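Local coordinates for TadZ (Pseudomonas aeruginosa, PDB 4LDA), which probably acts in pilus assembly, this piece being its N-terminal CheY-like receiver domain and the full-length protein probably binding and hydrolysing ATP, at residues L78-G84 with A100-Y106; N5-Q11 with A49-S55. All blocks are in the same frame, centred on the assembly; numbering follows the deposited sequence. Where two conformers were deposited one is given.

Interaction 1. Residues L78-G84 with A100-Y106; sequences LSVVAIG and ARDFITY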
ATOM      1  N   LEU A  78      -9.091   2.061  -5.102  1.00 69.13           N
ATOM      2  CA  LEU A  78      -7.729   1.680  -4.739  1.00 64.42           C
ATOM      3  C   LEU A  78      -7.652   1.296  -3.260  1.00 64.45           C
ATOM      4  O   LEU A  78      -8.180   2.019  -2.404  1.00 64.57           O
ATOM      5  CB  LEU A  78      -6.747   2.844  -5.042  1.00 64.53           C
ATOM      6  CG  LEU A  78      -5.258   2.637  -4.686  1.00 66.91           C
ATOM      7  CD1 LEU A  78      -4.589   1.666  -5.634  1.00 65.10           C
ATOM      8  CD2 LEU A  78      -4.514   3.949  -4.684  1.00 68.83           C
ATOM      9  N   SER A  79      -6.987   0.162  -2.964  1.00 57.18           N
ATOM     10  CA  SER A  79      -6.750  -0.275  -1.590  1.00 54.51           C
ATOM     11  C   SER A  79      -5.374   0.230  -1.153  1.00 57.50           C
ATOM     12  O   SER A  79      -4.363  -0.167  -1.728  1.00 54.77           O
ATOM     13  CB  SER A  79      -6.863  -1.792  -1.450  1.00 54.58           C
ATOM     14  OG  SER A  79      -8.122  -2.279  -1.869  1.00 61.53           O
ATOM     15  N   VAL A  80      -5.343   1.159  -0.191  1.00 55.91           N
ATOM     16  CA  VAL A  80      -4.088   1.689   0.326  1.00 54.72           C
ATOM     17  C   VAL A  80      -3.800   0.941   1.651  1.00 58.89           C
ATOM     18  O   VAL A  80      -4.632   0.950   2.562  1.00 58.76           O
ATOM     19  CB  VAL A  80      -4.082   3.241   0.467  1.00 57.99           C
ATOM     20  CG1 VAL A  80      -2.766   3.739   1.050  1.00 56.81           C
ATOM     21  CG2 VAL A  80      -4.343   3.915  -0.871  1.00 58.91           C
ATOM     22  N   VAL A  81      -2.648   0.255   1.717  1.00 53.72           N
ATOM     23  CA  VAL A  81      -2.191  -0.479   2.900  1.00 52.11           C
ATOM     24  C   VAL A  81      -0.983   0.250   3.480  1.00 57.35           C
ATOM     25  O   VAL A  81       0.037   0.383   2.807  1.00 57.13           O
ATOM     26  CB  VAL A  81      -1.864  -1.977   2.598  1.00 54.01           C
ATOM     27  CG1 VAL A  81      -1.417  -2.704   3.863  1.00 51.80           C
ATOM     28  CG2 VAL A  81      -3.058  -2.695   1.964  1.00 54.22           C
ATOM     29  N   ALA A  82      -1.102   0.733   4.722  1.00 55.85           N
ATOM     30  CA  ALA A  82      -0.007   1.438   5.393  1.00 56.00           C
ATOM     31  C   ALA A  82       0.949   0.453   6.055  1.00 56.26           C
ATOM     32  O   ALA A  82       0.534  -0.611   6.491  1.00 55.51           O
ATOM     33  CB  ALA A  82      -0.557   2.413   6.422  1.00 58.20           C
ATOM     34  N   ILE A  83       2.234   0.793   6.080  1.00 52.22           N
ATOM     35  CA  ILE A  83       3.311   0.009   6.688  1.00 51.73           C
ATOM     36  C   ILE A  83       3.944   0.900   7.763  1.00 57.69           C
ATOM     37  O   ILE A  83       4.376   2.002   7.455  1.00 58.17           O
ATOM     38  CB  ILE A  83       4.346  -0.511   5.641  1.00 53.98           C
ATOM     39  CG1 ILE A  83       3.707  -1.358   4.535  1.00 53.17           C
ATOM     40  CG2 ILE A  83       5.525  -1.252   6.300  1.00 55.16           C
ATOM     41  CD1 ILE A  83       4.616  -1.471   3.262  1.00 55.27           C
ATOM     42  N   GLY A  84       3.849   0.499   9.020  1.00 53.40           N
ATOM     43  CA  GLY A  84       4.406   1.299  10.089  1.00 54.09           C
ATOM     44  C   GLY A  84       4.386   0.600  11.422  1.00 59.20           C
ATOM     45  O   GLY A  84       4.002  -0.571  11.518  1.00 59.24           O
ATOM     46  N   ALA A 100      -6.261   4.894   4.365  1.00 68.85           N
ATOM     47  CA  ALA A 100      -5.673   3.557   4.306  1.00 66.71           C
ATOM     48  C   ALA A 100      -6.666   2.515   4.831  1.00 72.39           C
ATOM     49  O   ALA A 100      -7.246   2.690   5.890  1.00 73.00           O
ATOM     50  CB  ALA A 100      -4.374   3.502   5.085  1.00 66.22           C
ATOM     51  N   ARG A 101      -6.912   1.477   4.036  1.00 70.46           N
ATOM     52  CA  ARG A 101      -7.855   0.387   4.288  1.00 70.42           C
ATOM     53  C   ARG A 101      -7.314  -0.553   5.385  1.00 68.01           C
ATOM     54  O   ARG A 101      -8.112  -1.068   6.179  1.00 69.30           O
ATOM     55  CB  ARG A 101      -8.082  -0.379   2.954  1.00 76.39           C
ATOM     56  CG  ARG A 101      -9.398  -1.161   2.839  1.00 94.96           C
ATOM     57  CD  ARG A 101      -9.813  -1.354   1.379  1.00108.07           C
ATOM     58  NE  ARG A 101     -10.243  -0.093   0.746  1.00119.83           N
ATOM     59  CZ  ARG A 101     -10.668   0.033  -0.515  1.00133.59           C
ATOM     60  NH1 ARG A 101     -10.715  -1.024  -1.318  1.00121.63           N
ATOM     61  NH2 ARG A 101     -11.034   1.221  -0.983  1.00117.91           N
ATOM     62  N   ASP A 102      -5.981  -0.789   5.392  0.50 60.21           N
ATOM     63  CA  ASP A 102      -5.322  -1.690   6.336  0.50 57.29           C
ATOM     64  C   ASP A 102      -3.943  -1.132   6.769  0.50 56.91           C
ATOM     65  O   ASP A 102      -3.431  -0.200   6.141  0.50 55.83           O
ATOM     66  CB  ASP A 102      -5.176  -3.089   5.702  0.50 57.91           C
ATOM     67  CG  ASP A 102      -6.491  -3.703   5.232  0.50 68.25           C
ATOM     68  OD1 ASP A 102      -6.919  -3.398   4.093  0.50 69.06           O
ATOM     69  OD2 ASP A 102      -7.081  -4.498   5.993  0.50 73.92           O
ATOM     70  N   PHE A 103      -3.374  -1.688   7.868  1.00 51.79           N
ATOM     71  CA  PHE A 103      -2.077  -1.314   8.443  1.00 50.60           C
ATOM     72  C   PHE A 103      -1.296  -2.570   8.843  1.00 56.39           C
ATOM     73  O   PHE A 103      -1.797  -3.382   9.626  1.00 57.30           O
ATOM     74  CB  PHE A 103      -2.312  -0.412   9.674  1.00 52.19           C
ATOM     75  CG  PHE A 103      -1.100   0.363  10.143  1.00 52.39           C
ATOM     76  CD1 PHE A 103      -0.091  -0.262  10.870  1.00 51.79           C
ATOM     77  CD2 PHE A 103      -1.014   1.736   9.939  1.00 54.45           C
ATOM     78  CE1 PHE A 103       0.989   0.457  11.343  1.00 53.04           C
ATOM     79  CE2 PHE A 103       0.091   2.454  10.382  1.00 56.95           C
ATOM     80  CZ  PHE A 103       1.075   1.815  11.093  1.00 54.59           C
ATOM     81  N   ILE A 104      -0.084  -2.732   8.306  1.00 52.30           N
ATOM     82  CA  ILE A 104       0.778  -3.881   8.592  1.00 51.67           C
ATOM     83  C   ILE A 104       2.112  -3.362   9.120  1.00 54.60           C
ATOM     84  O   ILE A 104       2.480  -2.217   8.865  1.00 51.94           O
ATOM     85  CB  ILE A 104       0.960  -4.833   7.361  1.00 54.01           C
ATOM     86  CG1 ILE A 104       1.431  -4.063   6.106  1.00 53.31           C
ATOM     87  CG2 ILE A 104      -0.360  -5.591   7.088  1.00 56.76           C
ATOM     88  CD1 ILE A 104       1.801  -4.894   4.885  1.00 60.67           C
ATOM     89  N   THR A 105       2.798  -4.184   9.900  1.00 52.84           N
ATOM     90  CA  THR A 105       4.102  -3.812  10.428  1.00 53.51           C
ATOM     91  C   THR A 105       5.155  -4.553   9.609  1.00 55.81           C
ATOM     92  O   THR A 105       5.019  -5.744   9.311  1.00 53.62           O
ATOM     93  CB  THR A 105       4.225  -4.063  11.950  1.00 63.39           C
ATOM     94  OG1 THR A 105       3.228  -3.296  12.612  1.00 66.27           O
ATOM     95  CG2 THR A 105       5.593  -3.663  12.520  1.00 64.56           C
ATOM     96  N   TYR A 106       6.195  -3.800   9.222  1.00 52.80           N
ATOM     97  CA  TYR A 106       7.339  -4.316   8.492  1.00 51.94           C
ATOM     98  C   TYR A 106       7.962  -5.483   9.248  1.00 56.70           C
ATOM     99  O   TYR A 106       8.235  -5.369  10.438  1.00 57.82           O
ATOM    100  CB  TYR A 106       8.360  -3.200   8.267  1.00 52.43           C
ATOM    101  CG  TYR A 106       9.713  -3.685   7.827  1.00 52.09           C
ATOM    102  CD1 TYR A 106       9.872  -4.358   6.620  1.00 53.66           C
ATOM    103  CD2 TYR A 106      10.847  -3.413   8.579  1.00 53.51           C
ATOM    104  CE1 TYR A 106      11.122  -4.819   6.213  1.00 55.28           C
ATOM    105  CE2 TYR A 106      12.101  -3.855   8.179  1.00 55.48           C
ATOM    106  CZ  TYR A 106      12.238  -4.539   6.982  1.00 61.35           C
ATOM    107  OH  TYR A 106      13.467  -4.975   6.569  1.00 63.12           O
TER
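F103 and A82 lie side by side as a bridged pair where strand 79-83 runs parallel to strand 102-104, and the end of the phenylalanine comes nearer to strand 79-83 than its base does, extending from A82 to G84. Its CB starts on the same side of the sheet as the A82 methyl. With CG anti to the backbone N (chi1 -164°), the ring swings back over strand 79-83: CG passes the carbonyl oxygen of A82, which sits over one ring face, and CD2 rests on A82 CB at 3.6 Å, with CE2 also near that methyl. CD1 lies on the G84 O side, CE1 comes to 3.2 Å from G84 O, and at the tip CZ lies 3.5 Å from G84 CA, so CE1 and CZ both rest against the glycine backbone.

Beneath the ring the backbones are laced in the parallel manner. A82 gives its N-H to D102 O at 2.9 Å and takes one from I104 N on its own O, also at 2.9 Å; G84 N then bonds I104 O. The T105 hydroxyl closes the end, donating from OG1 to G84 O at 3.0 Å. On the reverse face I104 CG1 packs 3.9 Å from I83 CG1, the two side chains running alongside each other.

Helix 89-98, which links the two strands in a beta-alpha-beta crossover, covers F103 and A82 through A95. Helix 110-121 lies across V81 and D102 on the reverse face, while W18 of helix 13-22 meets I104.

Interaction 2. Residues N5-Q11 with A49-S55; sequences NFVALTQ and AGVLFIS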
ATOM      1  N   ASN A   5      -0.301  -6.519 -10.030  1.00 53.52           N
ATOM      2  CA  ASN A   5       0.791  -5.589  -9.804  1.00 53.65           C
ATOM      3  C   ASN A   5       0.451  -4.788  -8.573  1.00 58.58           C
ATOM      4  O   ASN A   5      -0.704  -4.396  -8.406  1.00 59.95           O
ATOM      5  CB  ASN A   5       1.070  -4.685 -11.010  1.00 54.19           C
ATOM      6  CG  ASN A   5       1.748  -5.363 -12.164  1.00 57.33           C
ATOM      7  OD1 ASN A   5       2.609  -6.247 -11.987  1.00 48.75           O
ATOM      8  ND2 ASN A   5       1.432  -4.903 -13.374  1.00 43.57           N
ATOM      9  N   PHE A   6       1.418  -4.639  -7.664  1.00 53.49           N
ATOM     10  CA  PHE A   6       1.294  -3.835  -6.445  1.00 51.23           C
ATOM     11  C   PHE A   6       2.291  -2.709  -6.530  1.00 57.22           C
ATOM     12  O   PHE A   6       3.372  -2.917  -7.094  1.00 58.43           O
ATOM     13  CB  PHE A   6       1.515  -4.670  -5.177  1.00 50.34           C
ATOM     14  CG  PHE A   6       0.869  -6.035  -5.151  1.00 49.41           C
ATOM     15  CD1 PHE A   6      -0.459  -6.187  -4.782  1.00 50.03           C
ATOM     16  CD2 PHE A   6       1.603  -7.174  -5.443  1.00 48.38           C
ATOM     17  CE1 PHE A   6      -1.050  -7.446  -4.757  1.00 49.84           C
ATOM     18  CE2 PHE A   6       1.009  -8.439  -5.398  1.00 50.02           C
ATOM     19  CZ  PHE A   6      -0.310  -8.565  -5.051  1.00 47.18           C
ATOM     20  N   VAL A   7       1.947  -1.520  -6.010  1.00 53.15           N
ATOM     21  CA  VAL A   7       2.854  -0.372  -6.016  1.00 53.05           C
ATOM     22  C   VAL A   7       3.282  -0.139  -4.569  1.00 54.57           C
ATOM     23  O   VAL A   7       2.470  -0.291  -3.669  1.00 53.85           O
ATOM     24  CB  VAL A   7       2.231   0.877  -6.699  1.00 57.75           C
ATOM     25  CG1 VAL A   7       3.136   2.094  -6.591  1.00 58.40           C
ATOM     26  CG2 VAL A   7       1.957   0.579  -8.164  1.00 58.14           C
ATOM     27  N   ALA A   8       4.571   0.167  -4.351  1.00 51.58           N
ATOM     28  CA  ALA A   8       5.104   0.371  -3.014  1.00 50.89           C
ATOM     29  C   ALA A   8       5.914   1.656  -2.878  1.00 57.20           C
ATOM     30  O   ALA A   8       6.880   1.884  -3.609  1.00 57.67           O
ATOM     31  CB  ALA A   8       5.981  -0.801  -2.628  1.00 50.69           C
ATOM     32  N   LEU A   9       5.509   2.481  -1.901  1.00 55.50           N
ATOM     33  CA  LEU A   9       6.194   3.684  -1.450  1.00 56.93           C
ATOM     34  C   LEU A   9       6.852   3.314  -0.148  1.00 60.54           C
ATOM     35  O   LEU A   9       6.194   3.294   0.888  1.00 59.84           O
ATOM     36  CB  LEU A   9       5.237   4.879  -1.311  1.00 58.46           C
ATOM     37  CG  LEU A   9       4.511   5.343  -2.535  1.00 64.23           C
ATOM     38  CD1 LEU A   9       3.345   6.230  -2.148  1.00 64.76           C
ATOM     39  CD2 LEU A   9       5.473   6.069  -3.461  1.00 68.99           C
ATOM     40  N   THR A  10       8.096   2.857  -0.221  1.00 57.97           N
ATOM     41  CA  THR A  10       8.855   2.376   0.929  1.00 57.51           C
ATOM     42  C   THR A  10       9.805   3.453   1.391  1.00 64.34           C
ATOM     43  O   THR A  10      10.212   4.298   0.576  1.00 66.17           O
ATOM     44  CB  THR A  10       9.597   1.083   0.554  1.00 60.54           C
ATOM     45  OG1 THR A  10      10.399   1.315  -0.616  1.00 66.22           O
ATOM     46  CG2 THR A  10       8.642  -0.081   0.304  1.00 52.29           C
ATOM     47  N   GLN A  11      10.164   3.448   2.689  1.00 60.65           N
ATOM     48  CA  GLN A  11      11.097   4.472   3.141  1.00 63.00           C
ATOM     49  C   GLN A  11      12.517   3.854   3.355  1.00 70.34           C
ATOM     50  O   GLN A  11      13.463   4.606   3.608  1.00 72.21           O
ATOM     51  CB  GLN A  11      10.609   5.271   4.360  1.00 64.42           C
ATOM     52  CG  GLN A  11      10.133   4.534   5.579  1.00 71.24           C
ATOM     53  CD  GLN A  11       9.371   5.480   6.500  1.00 81.38           C
ATOM     54  OE1 GLN A  11       9.496   6.717   6.438  1.00 71.14           O
ATOM     55  NE2 GLN A  11       8.573   4.912   7.400  1.00 75.66           N
ATOM     56  N   ALA A  49      -2.641  -1.507 -11.101  1.00 59.41           N
ATOM     57  CA  ALA A  49      -2.503  -1.870  -9.702  1.00 58.10           C
ATOM     58  C   ALA A  49      -3.737  -1.471  -8.906  1.00 66.00           C
ATOM     59  O   ALA A  49      -4.218  -0.334  -9.039  1.00 66.83           O
ATOM     60  CB  ALA A  49      -1.268  -1.201  -9.126  1.00 57.53           C
ATOM     61  N   GLY A  50      -4.228  -2.413  -8.091  1.00 63.63           N
ATOM     62  CA  GLY A  50      -5.395  -2.205  -7.223  1.00 64.93           C
ATOM     63  C   GLY A  50      -5.032  -2.038  -5.753  1.00 68.10           C
ATOM     64  O   GLY A  50      -5.884  -1.685  -4.926  1.00 68.77           O
ATOM     65  N   VAL A  51      -3.744  -2.319  -5.423  1.00 61.32           N
ATOM     66  CA  VAL A  51      -3.208  -2.205  -4.068  1.00 58.46           C
ATOM     67  C   VAL A  51      -1.946  -1.347  -4.102  1.00 60.55           C
ATOM     68  O   VAL A  51      -1.066  -1.570  -4.947  1.00 58.13           O
ATOM     69  CB  VAL A  51      -2.928  -3.582  -3.408  1.00 59.29           C
ATOM     70  CG1 VAL A  51      -2.346  -3.424  -1.990  1.00 57.81           C
ATOM     71  CG2 VAL A  51      -4.186  -4.445  -3.402  1.00 58.91           C
ATOM     72  N   LEU A  52      -1.868  -0.368  -3.166  1.00 55.12           N
ATOM     73  CA  LEU A  52      -0.714   0.490  -2.971  1.00 52.82           C
ATOM     74  C   LEU A  52      -0.255   0.386  -1.520  1.00 53.41           C
ATOM     75  O   LEU A  52      -1.048   0.603  -0.601  1.00 51.67           O
ATOM     76  CB  LEU A  52      -0.996   1.951  -3.368  1.00 53.92           C
ATOM     77  CG  LEU A  52       0.180   2.914  -3.210  1.00 58.33           C
ATOM     78  CD1 LEU A  52       0.384   3.708  -4.452  1.00 60.92           C
ATOM     79  CD2 LEU A  52      -0.012   3.855  -2.031  1.00 57.39           C
ATOM     80  N   PHE A  53       1.031   0.063  -1.324  1.00 49.85           N
ATOM     81  CA  PHE A  53       1.665   0.012  -0.015  1.00 49.38           C
ATOM     82  C   PHE A  53       2.381   1.341   0.233  1.00 53.14           C
ATOM     83  O   PHE A  53       3.083   1.825  -0.643  1.00 53.02           O
ATOM     84  CB  PHE A  53       2.622  -1.180   0.087  1.00 50.29           C
ATOM     85  CG  PHE A  53       1.926  -2.510  -0.004  1.00 50.68           C
ATOM     86  CD1 PHE A  53       1.367  -3.096   1.125  1.00 52.71           C
ATOM     87  CD2 PHE A  53       1.854  -3.193  -1.214  1.00 52.75           C
ATOM     88  CE1 PHE A  53       0.730  -4.330   1.044  1.00 53.12           C
ATOM     89  CE2 PHE A  53       1.206  -4.425  -1.301  1.00 54.16           C
ATOM     90  CZ  PHE A  53       0.665  -4.991  -0.173  1.00 51.72           C
ATOM     91  N   ILE A  54       2.162   1.955   1.397  1.00 50.84           N
ATOM     92  CA  ILE A  54       2.820   3.219   1.732  1.00 51.63           C
ATOM     93  C   ILE A  54       3.401   3.100   3.152  1.00 55.15           C
ATOM     94  O   ILE A  54       2.704   2.749   4.093  1.00 54.11           O
ATOM     95  CB  ILE A  54       1.909   4.464   1.558  1.00 55.94           C
ATOM     96  CG1 ILE A  54       2.743   5.792   1.688  1.00 57.44           C
ATOM     97  CG2 ILE A  54       0.643   4.404   2.455  1.00 55.16           C
ATOM     98  CD1 ILE A  54       2.012   7.067   1.347  1.00 64.98           C
ATOM     99  N   SER A  55       4.708   3.329   3.263  1.00 54.26           N
ATOM    100  CA  SER A  55       5.432   3.267   4.522  1.00 53.77           C
ATOM    101  C   SER A  55       5.278   4.619   5.240  1.00 58.32           C
ATOM    102  O   SER A  55       5.600   5.675   4.679  1.00 59.38           O
ATOM    103  CB  SER A  55       6.889   2.890   4.281  1.00 54.56           C
ATOM    104  OG  SER A  55       7.529   2.653   5.520  1.00 63.76           O
TER
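V7 and F53 tie strands 4-9 and 51-55 together at the middle of a parallel ladder. F53 N bonds V7 O at 2.8 Å, and V7 N reaches back to V51 O over a longer 3.2 Å. Further on, L9 N bonds F53 O at 2.8 Å, and L9 O accepts from S55 N at 2.8 Å, so both backbone polar groups of V7 and of L9 are used across this seam.

Apolar contacts lie on both faces. F6, A8, V51 and F53 share one: the CB of V51 sits at the edge of the F6 ring, 3.8 Å from CD1, and F6 CB in turn lies in the plane of the F53 ring at its CE2 edge. On the other face V7 CG1 meets L52 CD1 at 3.8 Å, while L9 CD1 touches both I54 CD1 and, a little further off, L52 CD2.

Polar side chains meet at the C-terminal end. S55 OG, swung anti to its backbone N (chi1 -172°), receives a weak bond from Q11 NE2 at 3.1 Å and has a firmer partner in E15.

Strand 27-31 borders strand 4-9 on its far side. I117 of helix 110-121 covers F6, V51 and F53, and L19 of helix 13-22 joins it over A8 and F53; helix 61-74 packs on L9, L52 and I54.

In the fold
Both contacts belong to one five-stranded parallel sheet with strand order 2-1-3-4-5, the CheY-like receiver arrangement. Interaction 2 pairs the first and third strands, interaction 1 the fourth and fifth, and their centres lie about 9 Å apart. Along the chain they come in series: 5-11 with 49-55 is complete before 78-84 begins. Strands 51-55 and 79-83 are neighbours, so the two contacts join directly, with V81 N 2.8 Å from L52 O and V81 CB packed on F53 CD1. Helices 13-22 and 110-121 cover one face of both, while helices 61-74 and 89-98 lie on the other, making a single three-layered domain of the larger protein.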